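Local coordinates for protein polyhedrin (Orgyia pseudotsugata cypovirus 5, PDB 5A8U) that builds the crystalline occlusion bodies, or polyhedra, that protect the virus from the outside environment until insect larvae ingest them, at residues G50-A55 / R196-A201; F112-S117 / S159-L164; T123-F128 / K173-R178. All blocks are in the same frame, centred on the assembly; numbering follows the deposited sequence.

Contact 1 of 3, residues G50-A55 / R196-A201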
loop_
_atom_site.group_PDB
_atom_site.type_symbol
_atom_site.label_atom_id
_atom_site.label_comp_id
_atom_site.label_asym_id
_atom_site.label_seq_id
_atom_site.Cartn_x
_atom_site.Cartn_y
_atom_site.Cartn_z
ATOM N N GLY A 50 -2.790 -3.354 13.785
ATOM C CA GLY A 50 -2.945 -1.915 13.939
ATOM C C GLY A 50 -3.393 -1.608 15.355
ATOM O O GLY A 50 -3.598 -2.512 16.145
ATOM N N THR A 51 -3.537 -0.329 15.677
ATOM C CA THR A 51 -3.915 0.063 17.022
ATOM C C THR A 51 -5.358 0.562 17.068
ATOM O O THR A 51 -6.129 0.111 17.897
ATOM C CB THR A 51 -2.980 1.150 17.535
ATOM O OG1 THR A 51 -2.788 2.127 16.498
ATOM C CG2 THR A 51 -1.643 0.538 17.916
ATOM N N GLU A 52 -5.725 1.470 16.165
ATOM C CA GLU A 52 -7.042 2.110 16.204
ATOM C C GLU A 52 -7.914 1.664 15.045
ATOM O O GLU A 52 -9.140 1.598 15.149
ATOM C CB GLU A 52 -6.877 3.637 16.094
ATOM C CG GLU A 52 -6.191 4.295 17.287
ATOM C CD GLU A 52 -7.085 4.496 18.495
ATOM O OE1 GLU A 52 -8.316 4.245 18.439
ATOM O OE2 GLU A 52 -6.538 4.940 19.526
ATOM N N VAL A 53 -7.270 1.408 13.917
ATOM C CA VAL A 53 -7.990 1.061 12.715
ATOM C C VAL A 53 -7.140 0.084 11.920
ATOM O O VAL A 53 -5.905 0.172 11.869
ATOM C CB VAL A 53 -8.294 2.313 11.886
ATOM C CG1 VAL A 53 -7.006 2.966 11.420
ATOM C CG2 VAL A 53 -9.188 1.978 10.695
ATOM N N ILE A 54 -7.805 -0.888 11.335
ATOM C CA ILE A 54 -7.110 -1.801 10.463
ATOM C C ILE A 54 -7.946 -1.950 9.198
ATOM O O ILE A 54 -9.109 -2.327 9.255
ATOM C CB ILE A 54 -6.860 -3.120 11.186
ATOM C CG1 ILE A 54 -5.929 -4.011 10.383
ATOM C CG2 ILE A 54 -8.137 -3.827 11.439
ATOM C CD1 ILE A 54 -5.427 -5.161 11.215
ATOM N N ALA A 55 -7.336 -1.630 8.061
ATOM C CA ALA A 55 -8.042 -1.535 6.798
ATOM C C ALA A 55 -7.122 -2.111 5.742
ATOM O O ALA A 55 -5.901 -2.028 5.860
ATOM C CB ALA A 55 -8.348 -0.075 6.474
ATOM N N ARG A 196 -11.045 -0.295 16.511
ATOM C CA ARG A 196 -10.829 -0.401 17.945
ATOM C C ARG A 196 -12.107 -0.182 18.744
ATOM O O ARG A 196 -12.848 0.785 18.507
ATOM C CB ARG A 196 -9.782 0.658 18.330
ATOM C CG ARG A 196 -9.706 1.058 19.794
ATOM C CD ARG A 196 -9.067 -0.001 20.646
ATOM N NE ARG A 196 -7.750 -0.429 20.164
ATOM C CZ ARG A 196 -7.083 -1.440 20.706
ATOM N NH1 ARG A 196 -7.626 -2.089 21.732
ATOM N NH2 ARG A 196 -5.899 -1.809 20.238
ATOM N N TYR A 197 -12.359 -1.064 19.716
ATOM C CA TYR A 197 -13.361 -0.781 20.727
ATOM C C TYR A 197 -12.790 0.248 21.696
ATOM O O TYR A 197 -11.694 0.084 22.255
ATOM C CB TYR A 197 -13.725 -2.046 21.507
ATOM C CG TYR A 197 -14.708 -1.793 22.622
ATOM C CD1 TYR A 197 -16.007 -1.417 22.342
ATOM C CD2 TYR A 197 -14.325 -1.920 23.957
ATOM C CE1 TYR A 197 -16.923 -1.178 23.367
ATOM C CE2 TYR A 197 -15.228 -1.691 24.993
ATOM C CZ TYR A 197 -16.525 -1.319 24.685
ATOM O OH TYR A 197 -17.437 -1.104 25.695
ATOM N N ARG A 198 -13.531 1.318 21.891
ATOM C CA ARG A 198 -13.066 2.406 22.745
ATOM C C ARG A 198 -13.754 2.313 24.090
ATOM O O ARG A 198 -14.950 2.013 24.162
ATOM C CB ARG A 198 -13.365 3.736 22.071
ATOM C CG ARG A 198 -12.446 4.027 20.873
ATOM C CD ARG A 198 -11.096 4.598 21.326
ATOM N NE ARG A 198 -11.296 5.875 22.010
ATOM C CZ ARG A 198 -11.177 6.065 23.323
ATOM N NH1 ARG A 198 -10.795 5.076 24.127
ATOM N NH2 ARG A 198 -11.433 7.264 23.830
ATOM N N VAL A 199 -13.010 2.577 25.159
ATOM C CA VAL A 199 -13.582 2.501 26.506
ATOM C C VAL A 199 -13.998 3.876 27.029
ATOM O O VAL A 199 -14.411 4.021 28.183
ATOM C CB VAL A 199 -12.610 1.828 27.504
ATOM C CG1 VAL A 199 -12.419 0.373 27.131
ATOM C CG2 VAL A 199 -11.263 2.551 27.529
ATOM N N GLY A 200 -13.882 4.874 26.164
ATOM C CA GLY A 200 -14.287 6.231 26.485
ATOM C C GLY A 200 -14.805 6.951 25.250
ATOM O O GLY A 200 -14.827 6.378 24.149
ATOM N N ALA A 201 -15.186 8.218 25.423
ATOM C CA ALA A 201 -15.889 8.956 24.373
ATOM C C ALA A 201 -14.969 9.794 23.494
ATOM O O ALA A 201 -15.404 10.323 22.470
ATOM C CB ALA A 201 -16.974 9.855 24.982
#
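At the break between strands 43-50 and 53-58, the two-residue link Thr51-Glu52 meets Arg196, where the chain passes from strand 189-195 into the loop before helix 210-216. The side chain of Arg196 folds back on the link and grips one carbonyl oxygen, Thr51 O, side-on with two nitrogens: Arg196 NE lies 2.8 Å from Thr51 O, and NH2 of the same guanidinium lies 3.0 Å from that oxygen. NE points almost head-on at the oxygen, while NH2 meets one of its lone pairs within the plane of the carbonyl. The oxygen stays within 8° of the guanidinium plane, so the group is held by its edge. Bends at chi2 and chi3 curl the chain back toward Thr51 O.

The backbone adds a third bond, Arg196 N to Glu52 O at 3.0 Å. It keeps step with the antiparallel pairing of strands 53-58 and 189-195 in the small three-stranded sheet, next to the backbone pairing of Ile54 with Val194. Glu52 makes no ion pair with Arg196: its OE1 rests 3.7 Å from Arg196 CG, the carboxylate turned 71° from the guanidinium, and is 4.0 Å from Arg198 CD. The guanidinium of Arg196 also bonds through NH1 to Arg23 O and through NH2 to Ser28 OG, while NH2 of Arg198 bonds to Thr202 O.

Contact 2 of 3, residues F112-S117 / S159-L164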
loop_
_atom_site.group_PDB
_atom_site.type_symbol
_atom_site.label_atom_id
_atom_site.label_comp_id
_atom_site.label_asym_id
_atom_site.label_seq_id
_atom_site.Cartn_x
_atom_site.Cartn_y
_atom_site.Cartn_z
ATOM N N PHE A 112 -12.043 -15.296 7.575
ATOM C CA PHE A 112 -11.713 -13.919 7.909
ATOM C C PHE A 112 -11.763 -13.855 9.435
ATOM O O PHE A 112 -12.816 -14.079 10.040
ATOM C CB PHE A 112 -12.750 -12.985 7.260
ATOM C CG PHE A 112 -12.558 -11.507 7.578
ATOM C CD1 PHE A 112 -11.514 -10.796 7.007
ATOM C CD2 PHE A 112 -13.459 -10.829 8.396
ATOM C CE1 PHE A 112 -11.336 -9.435 7.278
ATOM C CE2 PHE A 112 -13.295 -9.463 8.657
ATOM C CZ PHE A 112 -12.244 -8.771 8.095
ATOM N N ILE A 113 -10.615 -13.615 10.058
ATOM C CA ILE A 113 -10.513 -13.682 11.512
ATOM C C ILE A 113 -10.120 -12.323 12.070
ATOM O O ILE A 113 -9.154 -11.726 11.624
ATOM C CB ILE A 113 -9.454 -14.702 11.958
ATOM C CG1 ILE A 113 -9.551 -15.977 11.116
ATOM C CG2 ILE A 113 -9.574 -14.970 13.454
ATOM C CD1 ILE A 113 -8.384 -16.936 11.323
ATOM N N VAL A 114 -10.860 -11.845 13.063
ATOM C CA VAL A 114 -10.564 -10.548 13.657
ATOM C C VAL A 114 -10.348 -10.759 15.149
ATOM O O VAL A 114 -11.181 -11.373 15.795
ATOM C CB VAL A 114 -11.735 -9.563 13.454
ATOM C CG1 VAL A 114 -11.402 -8.201 14.072
ATOM C CG2 VAL A 114 -12.057 -9.405 11.957
ATOM N N GLN A 115 -9.229 -10.281 15.688
ATOM C CA GLN A 115 -8.898 -10.530 17.096
ATOM C C GLN A 115 -8.407 -9.269 17.830
ATOM O O GLN A 115 -7.655 -8.473 17.275
ATOM C CB GLN A 115 -7.852 -11.654 17.192
ATOM C CG GLN A 115 -7.248 -11.839 18.590
ATOM C CD GLN A 115 -6.323 -13.044 18.674
ATOM O OE1 GLN A 115 -6.345 -13.922 17.805
ATOM N NE2 GLN A 115 -5.508 -13.095 19.728
ATOM N N GLY A 116 -8.843 -9.091 19.079
ATOM C CA GLY A 116 -8.404 -7.952 19.871
ATOM C C GLY A 116 -9.608 -7.330 20.536
ATOM O O GLY A 116 -10.683 -7.914 20.496
ATOM N N SER A 117 -9.443 -6.145 21.119
ATOM C CA SER A 117 -10.585 -5.425 21.691
ATOM C C SER A 117 -11.171 -4.552 20.589
ATOM O O SER A 117 -10.748 -3.404 20.366
ATOM C CB SER A 117 -10.159 -4.587 22.896
ATOM O OG SER A 117 -11.280 -3.921 23.458
ATOM N N SER A 159 -22.804 -10.187 12.793
ATOM C CA SER A 159 -23.745 -11.203 13.277
ATOM C C SER A 159 -23.477 -12.597 12.699
ATOM O O SER A 159 -23.837 -13.600 13.323
ATOM C CB SER A 159 -25.208 -10.774 13.075
ATOM O OG SER A 159 -25.546 -10.673 11.705
ATOM N N LYS A 160 -22.832 -12.668 11.533
ATOM C CA LYS A 160 -22.471 -13.962 10.934
ATOM C C LYS A 160 -21.121 -14.499 11.435
ATOM O O LYS A 160 -20.758 -15.640 11.158
ATOM C CB LYS A 160 -22.419 -13.853 9.405
ATOM C CG LYS A 160 -23.772 -13.707 8.716
ATOM C CD LYS A 160 -23.584 -13.761 7.203
ATOM C CE LYS A 160 -24.887 -14.125 6.481
ATOM N NZ LYS A 160 -24.658 -14.579 5.069
ATOM N N MET A 161 -20.368 -13.682 12.159
ATOM C CA MET A 161 -19.079 -14.147 12.672
ATOM C C MET A 161 -19.264 -15.019 13.916
ATOM O O MET A 161 -20.192 -14.799 14.701
ATOM C CB MET A 161 -18.171 -12.961 12.974
ATOM C CG MET A 161 -17.986 -12.046 11.772
ATOM S SD MET A 161 -16.720 -10.792 12.089
ATOM C CE MET A 161 -15.233 -11.759 11.855
ATOM N N GLN A 162 -18.390 -16.016 14.065
ATOM C CA GLN A 162 -18.451 -16.948 15.171
ATOM C C GLN A 162 -17.450 -16.539 16.233
ATOM O O GLN A 162 -16.298 -16.252 15.929
ATOM C CB GLN A 162 -18.140 -18.365 14.680
ATOM C CG GLN A 162 -19.073 -18.856 13.589
ATOM C CD GLN A 162 -18.735 -20.263 13.161
ATOM O OE1 GLN A 162 -18.515 -21.126 13.999
ATOM N NE2 GLN A 162 -18.679 -20.500 11.862
ATOM N N PRO A 163 -17.877 -16.536 17.499
ATOM C CA PRO A 163 -16.961 -16.131 18.568
ATOM C C PRO A 163 -15.892 -17.193 18.811
ATOM O O PRO A 163 -16.184 -18.389 18.845
ATOM C CB PRO A 163 -17.877 -16.012 19.792
ATOM C CG PRO A 163 -19.276 -16.052 19.268
ATOM C CD PRO A 163 -19.221 -16.859 18.015
ATOM N N LEU A 164 -14.653 -16.751 18.935
ATOM C CA LEU A 164 -13.544 -17.649 19.226
ATOM C C LEU A 164 -12.978 -17.265 20.590
ATOM O O LEU A 164 -12.516 -16.138 20.796
ATOM C CB LEU A 164 -12.461 -17.572 18.135
ATOM C CG LEU A 164 -12.911 -17.760 16.678
ATOM C CD1 LEU A 164 -11.713 -17.685 15.700
ATOM C CD2 LEU A 164 -13.670 -19.056 16.484
#
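The backbones of 112-117 and 159-164 stay well apart, nearest at Ile113 and Met161 with 8.7 Å between their CA atoms, so the contact is made by side chains reaching across the gap. Met161 extends toward strand 109-115 and its chain bends at the thioether (chi3 78°), which brings the terminal methyl against three groups. Met161 CE lies 4.0 Å from Phe112 CD2, meeting the ring obliquely. The same methyl is 4.0 Å from Val114 CG2, where the two side chains run at about a right angle, and 3.8 Å from the carbonyl oxygen Phe112 O. Phe112 and Val114, two residues apart on the strand, thus share one methyl.

Ile113, between them, presents its branch methyl instead to the other end of the partner segment: Ile113 CG2 sits 4.1 Å from Leu164 CD1, again with the side chains crossing near a right angle. All five side chains are buried, and the contact between them is wholly apolar. Tyr245 also lies against Ile113, and Ile157 against Phe112.

Strand 169-178 runs between the two segments, pairing through its backbone with Phe112 and Val114, while Met161 and Leu164 pack on its Lys173 and Ser174. The contact is therefore one between next-nearest strands of the antiparallel six-stranded sheet, Leu164 lying on strand 162-166, outermost in the sheet within this chain, and Met161 just before that strand begins.

Contact 3 of 3, residues T123-F128 / K173-R178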
loop_
_atom_site.group_PDB
_atom_site.type_symbol
_atom_site.label_atom_id
_atom_site.label_comp_id
_atom_site.label_asym_id
_atom_site.label_seq_id
_atom_site.Cartn_x
_atom_site.Cartn_y
_atom_site.Cartn_z
ATOM N N THR A 123 -17.363 -3.747 12.092
ATOM C CA THR A 123 -16.535 -4.412 11.090
ATOM C C THR A 123 -17.207 -4.417 9.721
ATOM O O THR A 123 -18.384 -4.780 9.608
ATOM C CB THR A 123 -16.241 -5.859 11.533
ATOM O OG1 THR A 123 -15.486 -5.824 12.755
ATOM C CG2 THR A 123 -15.466 -6.607 10.464
ATOM N N ARG A 124 -16.453 -4.028 8.693
ATOM C CA ARG A 124 -16.902 -4.169 7.299
ATOM C C ARG A 124 -16.052 -5.166 6.539
ATOM O O ARG A 124 -14.825 -5.101 6.588
ATOM C CB ARG A 124 -16.813 -2.827 6.567
ATOM C CG ARG A 124 -17.870 -1.839 6.996
ATOM C CD ARG A 124 -17.540 -0.456 6.453
ATOM N NE ARG A 124 -18.679 0.455 6.502
ATOM C CZ ARG A 124 -18.575 1.775 6.391
ATOM N NH1 ARG A 124 -17.376 2.337 6.271
ATOM N NH2 ARG A 124 -19.663 2.531 6.424
ATOM N N LEU A 125 -16.705 -6.053 5.788
ATOM C CA LEU A 125 -16.000 -6.920 4.855
ATOM C C LEU A 125 -16.722 -6.728 3.537
ATOM O O LEU A 125 -17.921 -7.005 3.440
ATOM C CB LEU A 125 -16.059 -8.389 5.295
ATOM C CG LEU A 125 -15.462 -9.420 4.319
ATOM C CD1 LEU A 125 -13.990 -9.152 3.955
ATOM C CD2 LEU A 125 -15.663 -10.850 4.854
ATOM N N ARG A 126 -16.022 -6.219 2.528
ATOM C CA ARG A 126 -16.673 -5.979 1.243
ATOM C C ARG A 126 -16.210 -6.948 0.177
ATOM O O ARG A 126 -15.004 -7.161 0.006
ATOM C CB ARG A 126 -16.369 -4.563 0.728
ATOM C CG ARG A 126 -16.706 -3.415 1.693
ATOM C CD ARG A 126 -16.558 -2.065 0.982
ATOM N NE ARG A 126 -16.642 -0.912 1.884
ATOM C CZ ARG A 126 -15.596 -0.342 2.474
ATOM N NH1 ARG A 126 -14.362 -0.823 2.272
ATOM N NH2 ARG A 126 -15.773 0.708 3.275
ATOM N N PHE A 127 -17.159 -7.507 -0.571
ATOM C CA PHE A 127 -16.817 -8.381 -1.698
ATOM C C PHE A 127 -16.992 -7.687 -3.040
ATOM O O PHE A 127 -17.947 -6.927 -3.234
ATOM C CB PHE A 127 -17.665 -9.651 -1.661
ATOM C CG PHE A 127 -17.205 -10.637 -0.633
ATOM C CD1 PHE A 127 -16.008 -11.313 -0.812
ATOM C CD2 PHE A 127 -17.957 -10.890 0.503
ATOM C CE1 PHE A 127 -15.553 -12.222 0.122
ATOM C CE2 PHE A 127 -17.509 -11.814 1.458
ATOM C CZ PHE A 127 -16.301 -12.479 1.264
ATOM N N PHE A 128 -16.058 -7.953 -3.947
ATOM C CA PHE A 128 -16.080 -7.420 -5.303
ATOM C C PHE A 128 -15.805 -8.589 -6.230
ATOM O O PHE A 128 -15.258 -9.612 -5.820
ATOM C CB PHE A 128 -14.975 -6.361 -5.497
ATOM C CG PHE A 128 -15.047 -5.222 -4.508
ATOM C CD1 PHE A 128 -14.523 -5.363 -3.227
ATOM C CD2 PHE A 128 -15.639 -4.022 -4.862
ATOM C CE1 PHE A 128 -14.598 -4.327 -2.313
ATOM C CE2 PHE A 128 -15.706 -2.975 -3.958
ATOM C CZ PHE A 128 -15.193 -3.131 -2.683
ATOM N N LYS A 173 -13.287 -13.168 16.534
ATOM C CA LYS A 173 -14.404 -13.763 15.822
ATOM C C LYS A 173 -13.942 -14.182 14.444
ATOM O O LYS A 173 -13.018 -13.589 13.875
ATOM C CB LYS A 173 -15.574 -12.785 15.695
ATOM C CG LYS A 173 -16.109 -12.265 17.022
ATOM C CD LYS A 173 -17.462 -11.611 16.740
ATOM C CE LYS A 173 -18.108 -10.965 17.926
ATOM N NZ LYS A 173 -19.535 -10.678 17.517
ATOM N N SER A 174 -14.588 -15.207 13.909
ATOM C CA SER A 174 -14.190 -15.740 12.617
ATOM C C SER A 174 -15.390 -15.879 11.705
ATOM O O SER A 174 -16.489 -16.247 12.145
ATOM C CB SER A 174 -13.528 -17.119 12.811
ATOM O OG SER A 174 -13.314 -17.753 11.567
ATOM N N TYR A 175 -15.181 -15.601 10.423
ATOM C CA TYR A 175 -16.224 -15.802 9.432
ATOM C C TYR A 175 -15.685 -16.716 8.331
ATOM O O TYR A 175 -14.656 -16.416 7.695
ATOM C CB TYR A 175 -16.691 -14.454 8.858
ATOM C CG TYR A 175 -17.724 -14.594 7.768
ATOM C CD1 TYR A 175 -18.876 -15.338 7.982
ATOM C CD2 TYR A 175 -17.556 -13.974 6.531
ATOM C CE1 TYR A 175 -19.843 -15.479 6.989
ATOM C CE2 TYR A 175 -18.520 -14.106 5.523
ATOM C CZ TYR A 175 -19.657 -14.873 5.761
ATOM O OH TYR A 175 -20.618 -15.020 4.781
ATOM N N TYR A 176 -16.372 -17.834 8.110
ATOM C CA TYR A 176 -15.968 -18.766 7.062
ATOM C C TYR A 176 -16.915 -18.642 5.885
ATOM O O TYR A 176 -18.142 -18.643 6.052
ATOM C CB TYR A 176 -15.972 -20.220 7.587
ATOM C CG TYR A 176 -15.666 -21.242 6.516
ATOM C CD1 TYR A 176 -14.347 -21.579 6.211
ATOM C CD2 TYR A 176 -16.687 -21.868 5.813
ATOM C CE1 TYR A 176 -14.056 -22.508 5.233
ATOM C CE2 TYR A 176 -16.406 -22.807 4.827
ATOM C CZ TYR A 176 -15.089 -23.124 4.548
ATOM O OH TYR A 176 -14.804 -24.045 3.570
ATOM N N VAL A 177 -16.361 -18.520 4.685
ATOM C CA VAL A 177 -17.237 -18.432 3.518
ATOM C C VAL A 177 -16.675 -19.108 2.278
ATOM O O VAL A 177 -15.486 -19.016 1.962
ATOM C CB VAL A 177 -17.651 -16.977 3.201
ATOM C CG1 VAL A 177 -16.449 -16.192 2.679
ATOM C CG2 VAL A 177 -18.799 -16.949 2.183
ATOM N N ARG A 178 -17.556 -19.823 1.589
ATOM C CA ARG A 178 -17.204 -20.482 0.353
ATOM C C ARG A 178 -17.404 -19.539 -0.821
ATOM O O ARG A 178 -18.358 -18.759 -0.864
ATOM C CB ARG A 178 -18.060 -21.735 0.163
ATOM C CG ARG A 178 -17.778 -22.846 1.161
ATOM C CD ARG A 178 -16.741 -23.812 0.633
ATOM N NE ARG A 178 -16.515 -24.935 1.542
ATOM C CZ ARG A 178 -17.187 -26.082 1.504
ATOM N NH1 ARG A 178 -18.138 -26.267 0.602
ATOM N NH2 ARG A 178 -16.901 -27.050 2.363
#
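Leu125 reaches the rim of the Tyr175 ring with one of its methyls: Leu125 CD2 stands 4.0 Å from Tyr175 CD2, close to the plane of the ring and at its edge. The two side chains cross at about a right angle, and the leucine does not lie over a face of the tyrosine. With CG opposite the backbone nitrogen in both, the two chains extend across the gap to meet.

Two residues further along each strand, Phe127 and Val177 make the second half of the contact. Here the far end of the phenylalanine does the touching, Phe127 CZ lying 4.0 Å from Val177 CG1, with the methyl oblique to the ring. The two side chains point in opposing directions and pass alongside each other. In Val177 the touching methyl is wedged between the backbone nitrogen and the carbonyl carbon (chi1 70°), which places CG1 against Phe127 CZ. The strands themselves are far apart, with CA atoms 10.0 Å distant for Leu125 and Tyr175 and 11.3 Å for Phe127 and Val177, a spacing filled from both sides by alternate, inward-directed side chains.

On the other side of strand 124-128, Arg124 and Arg126 both form salt bridges with Glu193, and Arg126 NH1 bonds to Ser219 OG of the second subunit. Met110 of strand 109-115 packs on both Phe127 and Val177, while Ile157 adjoins Leu125 and Pro185 adjoins Phe127. The contact thus lies in the hydrophobic layer between two antiparallel sheets: strand 124-128, at the edge of the three-stranded sheet beside 189-195, faces strand 169-178, which runs between 162-166 and 109-115 in the six-stranded sheet.

How the contacts relate
From the N terminus, residues 50-55 come first and find their partner only at 196-201, so contact 1 closes a long loop that contains both other contacts. Within it, 112-117 is followed by 123-128, then 159-164 and finally 173-178; contacts 2 and 3 therefore cross. Contact 2 ties strands of the six-stranded sheet, and contact 3 joins that sheet to the three-stranded one, to which contact 1 also belongs. Contacts 2 and 3 meet directly at strand 169-178, where Gln162 N forms a probable backbone hydrogen bond to Ser174 O. Contact 1 reaches contact 2 where Tyr197 N probably bonds to Ser117 O.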